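Aminotransferase, class III (Thermomicrobium roseum, PDB 6IO1) probably transfers amino groups with pyridoxal 5'-phosphate as cofactor, as an (S)-enantioselective omega-transaminase of the class-III aminotransferase family. Local coordinates at residues 69-74 and 334-339; 182-187 and 206-211; 236-241 and 276-281. One frame throughout, in Å; residues are numbered along the deposited sequence.

Contact 1 (69-74 and 334-339); sequences RRELAE and ALRNLD
Leu72 and Arg336 mark the point where two helices pass nearly antiparallel: their CA atoms lie 6.0 Å apart, and the axes of the helical segments 70-74 and 334-339 approach to 9.0 Å with 156° between their directions. No direct hydrogen bond spans the pair, so the join illustrates how helices can meet through van der Waals packing and one bridging water. The methyls of Leu72 pack on Arg336 CB and on Asn337: CD1 rests 3.8 Å from Asn337 N, and CD2 lies against Asn337 CB and OD1. Arg336 has CG anti to its own N (chi1 -152°) and bends at chi2, which lays the chain beside Glu71, with Arg336 CG 3.9 Å from Glu71 O. A water accepts from Arg336 NE at 2.8 Å, in the guanidinium plane, and donates to Glu71 O. Over one face of the guanidinium sits Glu71 CG, but the carboxylate stands nearly perpendicular to it, and Glu71 OE2 stays 5.4 Å from Arg336 NH2, too far for a salt bridge. Arg336 instead makes a long, weak one to Asp339 within its own helix. Asn337 OD1 is hydrogen-bonded to Ser293 OG, and ND2 bonds weakly to the carbonyls of Gly290 and Ile291. This antiparallel packing joins helix 70-82, whose Leu72 and Ala73 touch Met80 of the second subunit at the interface, to helix 328-344, which packs on Leu100 of helix 95-107.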
loop_
_atom_site.group_PDB
_atom_site.type_symbol
_atom_site.label_atom_id
_atom_site.label_comp_id
_atom_site.label_asym_id
_atom_site.label_seq_id
_atom_site.Cartn_x
_atom_site.Cartn_y
_atom_site.Cartn_z
ATOM N N ARG B 69 -22.846 2.491 7.652
ATOM C CA ARG B 69 -22.739 2.397 9.104
ATOM C C ARG B 69 -22.230 3.726 9.651
ATOM O O ARG B 69 -21.042 4.044 9.526
ATOM C CB ARG B 69 -21.824 1.242 9.497
ATOM C CG ARG B 69 -22.318 -0.107 9.004
ATOM C CD ARG B 69 -23.338 -0.710 9.955
ATOM N NE ARG B 69 -23.559 -2.127 9.682
ATOM C CZ ARG B 69 -24.091 -2.982 10.549
ATOM N NH1 ARG B 69 -24.462 -2.567 11.752
ATOM N NH2 ARG B 69 -24.253 -4.254 10.211
ATOM N N ARG B 70 -23.131 4.502 10.259
ATOM C CA ARG B 70 -22.763 5.806 10.802
ATOM C C ARG B 70 -21.787 5.704 11.967
ATOM O O ARG B 70 -21.083 6.677 12.252
ATOM C CB ARG B 70 -24.019 6.568 11.232
ATOM C CG ARG B 70 -24.933 6.926 10.070
ATOM C CD ARG B 70 -25.800 8.141 10.367
ATOM N NE ARG B 70 -26.471 8.055 11.661
ATOM C CZ ARG B 70 -26.804 9.108 12.401
ATOM N NH1 ARG B 70 -26.516 10.334 11.984
ATOM N NH2 ARG B 70 -27.415 8.935 13.563
ATOM N N GLU B 71 -21.745 4.563 12.659
ATOM C CA GLU B 71 -20.807 4.399 13.767
ATOM C C GLU B 71 -19.364 4.530 13.294
ATOM O O GLU B 71 -18.546 5.199 13.940
ATOM C CB GLU B 71 -21.030 3.047 14.444
ATOM C CG GLU B 71 -22.416 2.872 15.050
ATOM C CD GLU B 71 -23.383 2.176 14.110
ATOM O OE1 GLU B 71 -23.259 2.359 12.880
ATOM O OE2 GLU B 71 -24.269 1.445 14.601
ATOM N N LEU B 72 -19.035 3.906 12.162
ATOM C CA LEU B 72 -17.676 3.987 11.636
ATOM C C LEU B 72 -17.352 5.404 11.179
ATOM O O LEU B 72 -16.229 5.888 11.378
ATOM C CB LEU B 72 -17.499 2.986 10.492
ATOM C CG LEU B 72 -17.109 1.547 10.859
ATOM C CD1 LEU B 72 -18.038 0.940 11.905
ATOM C CD2 LEU B 72 -17.071 0.666 9.624
ATOM N N ALA B 73 -18.326 6.086 10.571
ATOM C CA ALA B 73 -18.127 7.476 10.178
ATOM C C ALA B 73 -17.858 8.355 11.393
ATOM O O ALA B 73 -16.989 9.235 11.354
ATOM C CB ALA B 73 -19.345 7.985 9.406
ATOM N N GLU B 74 -18.599 8.134 12.483
ATOM C CA GLU B 74 -18.386 8.918 13.696
ATOM C C GLU B 74 -17.026 8.626 14.314
ATOM O O GLU B 74 -16.352 9.539 14.806
ATOM C CB GLU B 74 -19.504 8.637 14.704
ATOM C CG GLU B 74 -19.179 9.055 16.132
ATOM C CD GLU B 74 -19.023 10.558 16.296
ATOM O OE1 GLU B 74 -19.432 11.313 15.388
ATOM O OE2 GLU B 74 -18.484 10.986 17.338
ATOM N N ALA B 334 -11.322 0.470 12.486
ATOM C CA ALA B 334 -11.224 -0.978 12.638
ATOM C C ALA B 334 -11.763 -1.432 13.986
ATOM O O ALA B 334 -12.425 -2.469 14.078
ATOM C CB ALA B 334 -9.774 -1.428 12.471
ATOM N N LEU B 335 -11.466 -0.683 15.049
ATOM C CA LEU B 335 -11.986 -1.032 16.367
ATOM C C LEU B 335 -13.509 -0.986 16.382
ATOM O O LEU B 335 -14.164 -1.901 16.900
ATOM C CB LEU B 335 -11.408 -0.095 17.428
ATOM C CG LEU B 335 -9.919 -0.248 17.745
ATOM C CD1 LEU B 335 -9.452 0.860 18.677
ATOM C CD2 LEU B 335 -9.633 -1.615 18.347
ATOM N N ARG B 336 -14.093 0.065 15.799
ATOM C CA ARG B 336 -15.553 0.149 15.745
ATOM C C ARG B 336 -16.144 -0.968 14.883
ATOM O O ARG B 336 -17.172 -1.571 15.237
ATOM C CB ARG B 336 -15.976 1.518 15.216
ATOM C CG ARG B 336 -17.334 1.980 15.712
ATOM C CD ARG B 336 -17.292 2.333 17.187
ATOM N NE ARG B 336 -18.620 2.635 17.709
ATOM C CZ ARG B 336 -19.462 1.721 18.176
ATOM N NH1 ARG B 336 -19.102 0.446 18.220
ATOM N NH2 ARG B 336 -20.655 2.085 18.628
ATOM N N ASN B 337 -15.506 -1.254 13.746
ATOM C CA ASN B 337 -15.958 -2.326 12.870
ATOM C C ASN B 337 -15.910 -3.671 13.579
ATOM O O ASN B 337 -16.809 -4.499 13.411
ATOM C CB ASN B 337 -15.101 -2.350 11.603
ATOM C CG ASN B 337 -15.524 -3.428 10.631
ATOM O OD1 ASN B 337 -16.613 -3.376 10.065
ATOM N ND2 ASN B 337 -14.658 -4.413 10.429
ATOM N N LEU B 338 -14.854 -3.912 14.357
ATOM C CA LEU B 338 -14.763 -5.141 15.136
ATOM C C LEU B 338 -15.845 -5.192 16.205
ATOM O O LEU B 338 -16.401 -6.260 16.480
ATOM C CB LEU B 338 -13.377 -5.262 15.766
ATOM C CG LEU B 338 -12.251 -5.641 14.804
ATOM C CD1 LEU B 338 -10.933 -5.794 15.545
ATOM C CD2 LEU B 338 -12.604 -6.915 14.056
ATOM N N ASP B 339 -16.158 -4.045 16.817
ATOM C CA ASP B 339 -17.263 -4.001 17.769
ATOM C C ASP B 339 -18.545 -4.499 17.120
ATOM O O ASP B 339 -19.239 -5.371 17.659
ATOM C CB ASP B 339 -17.467 -2.575 18.287
ATOM C CG ASP B 339 -16.336 -2.099 19.168
ATOM O OD1 ASP B 339 -15.532 -2.940 19.617
ATOM O OD2 ASP B 339 -16.254 -0.878 19.415
HETATM O O HOH W 1 -18.671 5.306 16.819
#

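Contact 2 (182-187 and 206-211); sequences IHLTAP and VQELEE
Two hydrogen bonds from Thr185 to the carboxylate of Glu208 dominate the polar side of this contact, a compact example of one acidic group gripping both the backbone and the side chain of a single residue. The amide Thr185 N donates to Glu208 OE2 at 2.9 Å, almost straight at 168°, and the hydroxyl Thr185 OG1 donates to Glu208 OE1 at 2.6 Å. Each oxygen offers its syn lone pair, the one on the side of its twin, so the carboxylate receives the two donors as a fork and its rotation is fixed. Glu208 can span the gap because its chain leaves the helix with CG anti to the backbone N (chi1 168°) and runs on extended. A lysine in its place would probably leave the amide and hydroxyl of Thr185 without their shared acceptor, and the turn out of strand 181-184 without its tie to the helix.

Strand 181-184 is the outermost strand, on this side, of the largely parallel sheet of the cofactor-binding domain in the fold of class-III aminotransferases, bonded through the backbone of Ile182 and Leu184 to strand 146-150 and the residue after it. Helix 198-216 packs over it as the connection of a beta-alpha-beta crossover from 181-184 to 221-226, two parallel strands with 146-150 between them.

Close van der Waals contacts surround the carboxylate: Thr185 CG2 comes within 3.2 Å of Glu208 OE2, and Leu184 CB lies 3.6 Å from that same oxygen. Deeper in, the contact is apolar, methyl meeting methyl as Leu184 CD1 touches Leu209 CD1 at 3.9 Å. Leu209 also packs on Ile246 and Val249 of helix 242-253, while Leu184 reaches Thr212 one turn further along its partner helix.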
loop_
_atom_site.group_PDB
_atom_site.type_symbol
_atom_site.label_atom_id
_atom_site.label_comp_id
_atom_site.label_asym_id
_atom_site.label_seq_id
_atom_site.Cartn_x
_atom_site.Cartn_y
_atom_site.Cartn_z
ATOM N N ILE B 182 8.626 -20.328 -5.601
ATOM C CA ILE B 182 8.344 -21.627 -6.196
ATOM C C ILE B 182 6.842 -21.852 -6.132
ATOM O O ILE B 182 6.229 -21.679 -5.072
ATOM C CB ILE B 182 9.100 -22.756 -5.472
ATOM C CG1 ILE B 182 10.604 -22.495 -5.531
ATOM C CG2 ILE B 182 8.760 -24.107 -6.082
ATOM C CD1 ILE B 182 11.360 -23.043 -4.356
ATOM N N HIS B 183 6.253 -22.243 -7.256
ATOM C CA HIS B 183 4.806 -22.374 -7.372
ATOM C C HIS B 183 4.418 -23.845 -7.407
ATOM O O HIS B 183 4.913 -24.604 -8.247
ATOM C CB HIS B 183 4.293 -21.638 -8.606
ATOM C CG HIS B 183 4.399 -20.152 -8.484
ATOM N ND1 HIS B 183 5.491 -19.443 -8.934
ATOM C CD2 HIS B 183 3.570 -19.248 -7.913
ATOM C CE1 HIS B 183 5.319 -18.161 -8.667
ATOM N NE2 HIS B 183 4.161 -18.016 -8.048
ATOM N N LEU B 184 3.537 -24.233 -6.490
ATOM C CA LEU B 184 2.993 -25.577 -6.412
ATOM C C LEU B 184 1.657 -25.642 -7.154
ATOM O O LEU B 184 1.094 -24.625 -7.566
ATOM C CB LEU B 184 2.823 -25.997 -4.951
ATOM C CG LEU B 184 4.032 -25.970 -4.017
ATOM C CD1 LEU B 184 3.596 -25.886 -2.559
ATOM C CD2 LEU B 184 4.898 -27.192 -4.234
ATOM N N THR B 185 1.151 -26.860 -7.336
ATOM C CA THR B 185 -0.154 -27.028 -7.962
ATOM C C THR B 185 -1.268 -26.618 -7.007
ATOM O O THR B 185 -1.166 -26.781 -5.788
ATOM C CB THR B 185 -0.375 -28.473 -8.415
ATOM O OG1 THR B 185 -0.602 -29.311 -7.275
ATOM C CG2 THR B 185 0.818 -28.982 -9.200
ATOM N N ALA B 186 -2.327 -26.031 -7.572
ATOM C CA ALA B 186 -3.506 -25.609 -6.782
ATOM C C ALA B 186 -4.321 -26.847 -6.387
ATOM O O ALA B 186 -4.437 -27.764 -7.223
ATOM C CB ALA B 186 -4.334 -24.647 -7.595
ATOM N N PRO B 187 -4.930 -26.901 -5.181
ATOM C CA PRO B 187 -5.755 -28.046 -4.787
ATOM C C PRO B 187 -7.129 -27.787 -5.419
ATOM O O PRO B 187 -8.065 -27.466 -4.711
ATOM C CB PRO B 187 -5.826 -27.901 -3.262
ATOM C CG PRO B 187 -5.753 -26.406 -3.036
ATOM C CD PRO B 187 -4.847 -25.882 -4.132
ATOM N N VAL B 206 0.396 -33.791 -0.975
ATOM C CA VAL B 206 1.443 -33.924 0.033
ATOM C C VAL B 206 2.714 -34.484 -0.592
ATOM O O VAL B 206 3.825 -34.024 -0.299
ATOM C CB VAL B 206 0.951 -34.803 1.198
ATOM C CG1 VAL B 206 2.114 -35.225 2.085
ATOM C CG2 VAL B 206 -0.102 -34.069 2.006
ATOM N N GLN B 207 2.568 -35.486 -1.463
ATOM C CA GLN B 207 3.729 -36.060 -2.134
ATOM C C GLN B 207 4.438 -35.020 -2.989
ATOM O O GLN B 207 5.675 -34.928 -2.978
ATOM C CB GLN B 207 3.282 -37.247 -2.986
ATOM C CG GLN B 207 4.391 -38.012 -3.677
ATOM C CD GLN B 207 3.894 -39.326 -4.248
ATOM O OE1 GLN B 207 4.092 -40.388 -3.658
ATOM N NE2 GLN B 207 3.227 -39.257 -5.395
ATOM N N GLU B 208 3.669 -34.219 -3.727
ATOM C CA GLU B 208 4.275 -33.168 -4.538
ATOM C C GLU B 208 5.015 -32.155 -3.672
ATOM O O GLU B 208 6.134 -31.748 -4.006
ATOM C CB GLU B 208 3.212 -32.472 -5.382
ATOM C CG GLU B 208 3.715 -31.199 -6.022
ATOM C CD GLU B 208 2.601 -30.316 -6.500
ATOM O OE1 GLU B 208 1.446 -30.794 -6.557
ATOM O OE2 GLU B 208 2.868 -29.132 -6.799
ATOM N N LEU B 209 4.410 -31.741 -2.556
ATOM C CA LEU B 209 5.062 -30.772 -1.677
ATOM C C LEU B 209 6.369 -31.324 -1.120
ATOM O O LEU B 209 7.399 -30.638 -1.119
ATOM C CB LEU B 209 4.120 -30.374 -0.540
ATOM C CG LEU B 209 4.735 -29.533 0.583
ATOM C CD1 LEU B 209 5.329 -28.243 0.034
ATOM C CD2 LEU B 209 3.705 -29.236 1.661
ATOM N N GLU B 210 6.347 -32.574 -0.650
ATOM C CA GLU B 210 7.551 -33.172 -0.081
ATOM C C GLU B 210 8.658 -33.284 -1.122
ATOM O O GLU B 210 9.820 -32.956 -0.851
ATOM C CB GLU B 210 7.228 -34.546 0.509
ATOM C CG GLU B 210 6.220 -34.522 1.647
ATOM C CD GLU B 210 6.641 -35.392 2.814
ATOM O OE1 GLU B 210 7.782 -35.232 3.294
ATOM O OE2 GLU B 210 5.832 -36.239 3.244
ATOM N N GLU B 211 8.319 -33.756 -2.324
ATOM C CA GLU B 211 9.337 -33.916 -3.358
ATOM C C GLU B 211 9.883 -32.566 -3.815
ATOM O O GLU B 211 11.082 -32.440 -4.101
ATOM C CB GLU B 211 8.773 -34.743 -4.510
ATOM C CG GLU B 211 8.494 -36.170 -4.059
ATOM C CD GLU B 211 8.313 -37.155 -5.194
ATOM O OE1 GLU B 211 9.322 -37.732 -5.639
ATOM O OE2 GLU B 211 7.158 -37.378 -5.609
#

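Contact 3 (236-241 and 276-281); sequences VVPPDG and QQYGVQ
A small apolar contact between Tyr278 and the valine-proline step Val237-Pro238 joins the end of helix 274-278 to the loop that leads from strand 221-226 to helix 242-253. It shows how a proline ring and an aromatic ring can pack without any hydrogen bond between their segments. Pro238 CG approaches Tyr278 CE1 at 3.7 Å, set obliquely to the ring, and Pro238 CD comes to 3.8 Å from Tyr278 OH. From the neighbouring residue, Val237 CG1 meets the same hydroxyl oxygen at 3.9 Å, the two side chains crossing at about a right angle. Tyr278 carries its CG beside the backbone N (chi1 -64°), which directs the ring from the helix end to the loop, where it also touches Val229. Just after it, Gly279, with positive phi, forms a Schellman motif. The side chain of Tyr278 is about 13 Å from the bound PMP, so this is packing beyond the cofactor pocket. Trp243 of helix 242-253 also meets the tyrosine ring, and Lys376 of strand 370-376 touches both Val237 and Tyr278; Val280 beyond the turn packs on strand 256-260.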
loop_
_atom_site.group_PDB
_atom_site.type_symbol
_atom_site.label_atom_id
_atom_site.label_comp_id
_atom_site.label_asym_id
_atom_site.label_seq_id
_atom_site.Cartn_x
_atom_site.Cartn_y
_atom_site.Cartn_z
ATOM N N VAL B 236 -11.168 -21.610 -4.925
ATOM C CA VAL B 236 -10.749 -23.003 -4.866
ATOM C C VAL B 236 -10.856 -23.456 -3.416
ATOM O O VAL B 236 -10.022 -23.100 -2.580
ATOM C CB VAL B 236 -9.327 -23.190 -5.406
ATOM C CG1 VAL B 236 -8.944 -24.661 -5.391
ATOM C CG2 VAL B 236 -9.218 -22.621 -6.811
ATOM N N VAL B 237 -11.881 -24.246 -3.120
ATOM C CA VAL B 237 -12.071 -24.792 -1.781
ATOM C C VAL B 237 -11.206 -26.040 -1.667
ATOM O O VAL B 237 -11.370 -26.980 -2.457
ATOM C CB VAL B 237 -13.550 -25.101 -1.502
ATOM C CG1 VAL B 237 -13.732 -25.574 -0.069
ATOM C CG2 VAL B 237 -14.407 -23.874 -1.775
ATOM N N PRO B 238 -10.279 -26.095 -0.716
ATOM C CA PRO B 238 -9.364 -27.230 -0.640
ATOM C C PRO B 238 -10.100 -28.481 -0.201
ATOM O O PRO B 238 -11.151 -28.395 0.452
ATOM C CB PRO B 238 -8.341 -26.785 0.414
ATOM C CG PRO B 238 -9.117 -25.869 1.298
ATOM C CD PRO B 238 -10.065 -25.136 0.382
ATOM N N PRO B 239 -9.592 -29.661 -0.545
ATOM C CA PRO B 239 -10.245 -30.891 -0.096
ATOM C C PRO B 239 -10.085 -31.060 1.406
ATOM O O PRO B 239 -9.200 -30.478 2.036
ATOM C CB PRO B 239 -9.505 -31.990 -0.866
ATOM C CG PRO B 239 -8.165 -31.403 -1.149
ATOM C CD PRO B 239 -8.395 -29.932 -1.359
ATOM N N ASP B 240 -10.979 -31.860 1.979
ATOM C CA ASP B 240 -10.939 -32.111 3.412
ATOM C C ASP B 240 -9.615 -32.753 3.804
ATOM O O ASP B 240 -9.153 -33.699 3.158
ATOM C CB ASP B 240 -12.114 -32.998 3.818
ATOM C CG ASP B 240 -13.457 -32.355 3.527
ATOM O OD1 ASP B 240 -13.562 -31.116 3.648
ATOM O OD2 ASP B 240 -14.410 -33.085 3.183
ATOM N N GLY B 241 -9.003 -32.233 4.867
ATOM C CA GLY B 241 -7.744 -32.753 5.355
ATOM C C GLY B 241 -6.509 -32.188 4.685
ATOM O O GLY B 241 -5.393 -32.570 5.061
ATOM N N GLN B 276 -9.351 -21.071 11.733
ATOM C CA GLN B 276 -10.213 -21.862 12.605
ATOM C C GLN B 276 -10.986 -22.914 11.818
ATOM O O GLN B 276 -11.184 -24.033 12.304
ATOM C CB GLN B 276 -11.176 -20.954 13.369
ATOM C CG GLN B 276 -12.048 -21.709 14.360
ATOM C CD GLN B 276 -12.848 -20.797 15.266
ATOM O OE1 GLN B 276 -12.657 -19.582 15.271
ATOM N NE2 GLN B 276 -13.752 -21.384 16.043
ATOM N N GLN B 277 -11.433 -22.574 10.606
ATOM C CA GLN B 277 -12.171 -23.536 9.794
ATOM C C GLN B 277 -11.336 -24.776 9.509
ATOM O O GLN B 277 -11.837 -25.905 9.585
ATOM C CB GLN B 277 -12.607 -22.895 8.475
ATOM C CG GLN B 277 -13.679 -21.833 8.599
ATOM C CD GLN B 277 -15.081 -22.404 8.548
ATOM O OE1 GLN B 277 -15.268 -23.605 8.354
ATOM N NE2 GLN B 277 -16.077 -21.541 8.711
ATOM N N TYR B 278 -10.061 -24.588 9.183
ATOM C CA TYR B 278 -9.215 -25.662 8.689
ATOM C C TYR B 278 -8.213 -26.158 9.723
ATOM O O TYR B 278 -7.322 -26.942 9.379
ATOM C CB TYR B 278 -8.511 -25.203 7.412
ATOM C CG TYR B 278 -9.503 -24.941 6.300
ATOM C CD1 TYR B 278 -10.034 -25.989 5.563
ATOM C CD2 TYR B 278 -9.939 -23.653 6.017
ATOM C CE1 TYR B 278 -10.953 -25.766 4.559
ATOM C CE2 TYR B 278 -10.860 -23.418 5.012
ATOM C CZ TYR B 278 -11.363 -24.479 4.287
ATOM O OH TYR B 278 -12.280 -24.260 3.286
ATOM N N GLY B 279 -8.343 -25.726 10.977
ATOM C CA GLY B 279 -7.505 -26.214 12.056
ATOM C C GLY B 279 -6.021 -26.065 11.805
ATOM O O GLY B 279 -5.268 -27.042 11.883
ATOM N N VAL B 280 -5.588 -24.849 11.492
ATOM C CA VAL B 280 -4.185 -24.567 11.232
ATOM C C VAL B 280 -3.753 -23.398 12.105
ATOM O O VAL B 280 -4.545 -22.501 12.415
ATOM C CB VAL B 280 -3.934 -24.282 9.730
ATOM C CG1 VAL B 280 -4.222 -22.828 9.385
ATOM C CG2 VAL B 280 -2.521 -24.669 9.339
ATOM N N GLN B 281 -2.495 -23.432 12.534
ATOM C CA GLN B 281 -1.916 -22.374 13.362
ATOM C C GLN B 281 -0.697 -21.812 12.648
ATOM O O GLN B 281 0.409 -22.370 12.767
ATOM C CB GLN B 281 -1.538 -22.902 14.746
ATOM C CG GLN B 281 -0.876 -21.874 15.653
ATOM C CD GLN B 281 -1.851 -20.839 16.180
ATOM O OE1 GLN B 281 -3.059 -21.071 16.217
ATOM N NE2 GLN B 281 -1.328 -19.692 16.594
#

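From the N terminus, helix 70-82 is the first partner to appear, but contact 1 closes only when the chain reaches helix 328-344, and the long loop between them encloses both other contacts. Within it, contact 2 closes early, 182-187 meeting 206-211 after 18 intervening residues. Contact 3 (236-241 with 276-281) follows in series. Contacts 2 and 3 touch where Pro187 meets Val236 and Pro239, their centres about 16 Å apart. Contact 1, its centre about 41 Å from that of contact 2 across the chain's centre, pairs helix 328-344 with helix 70-82, which touches the second subunit; contact 2 ties a helix to the sheet's edge strand, and contact 3 ties the loop before helix 242-253 to helix 274-278.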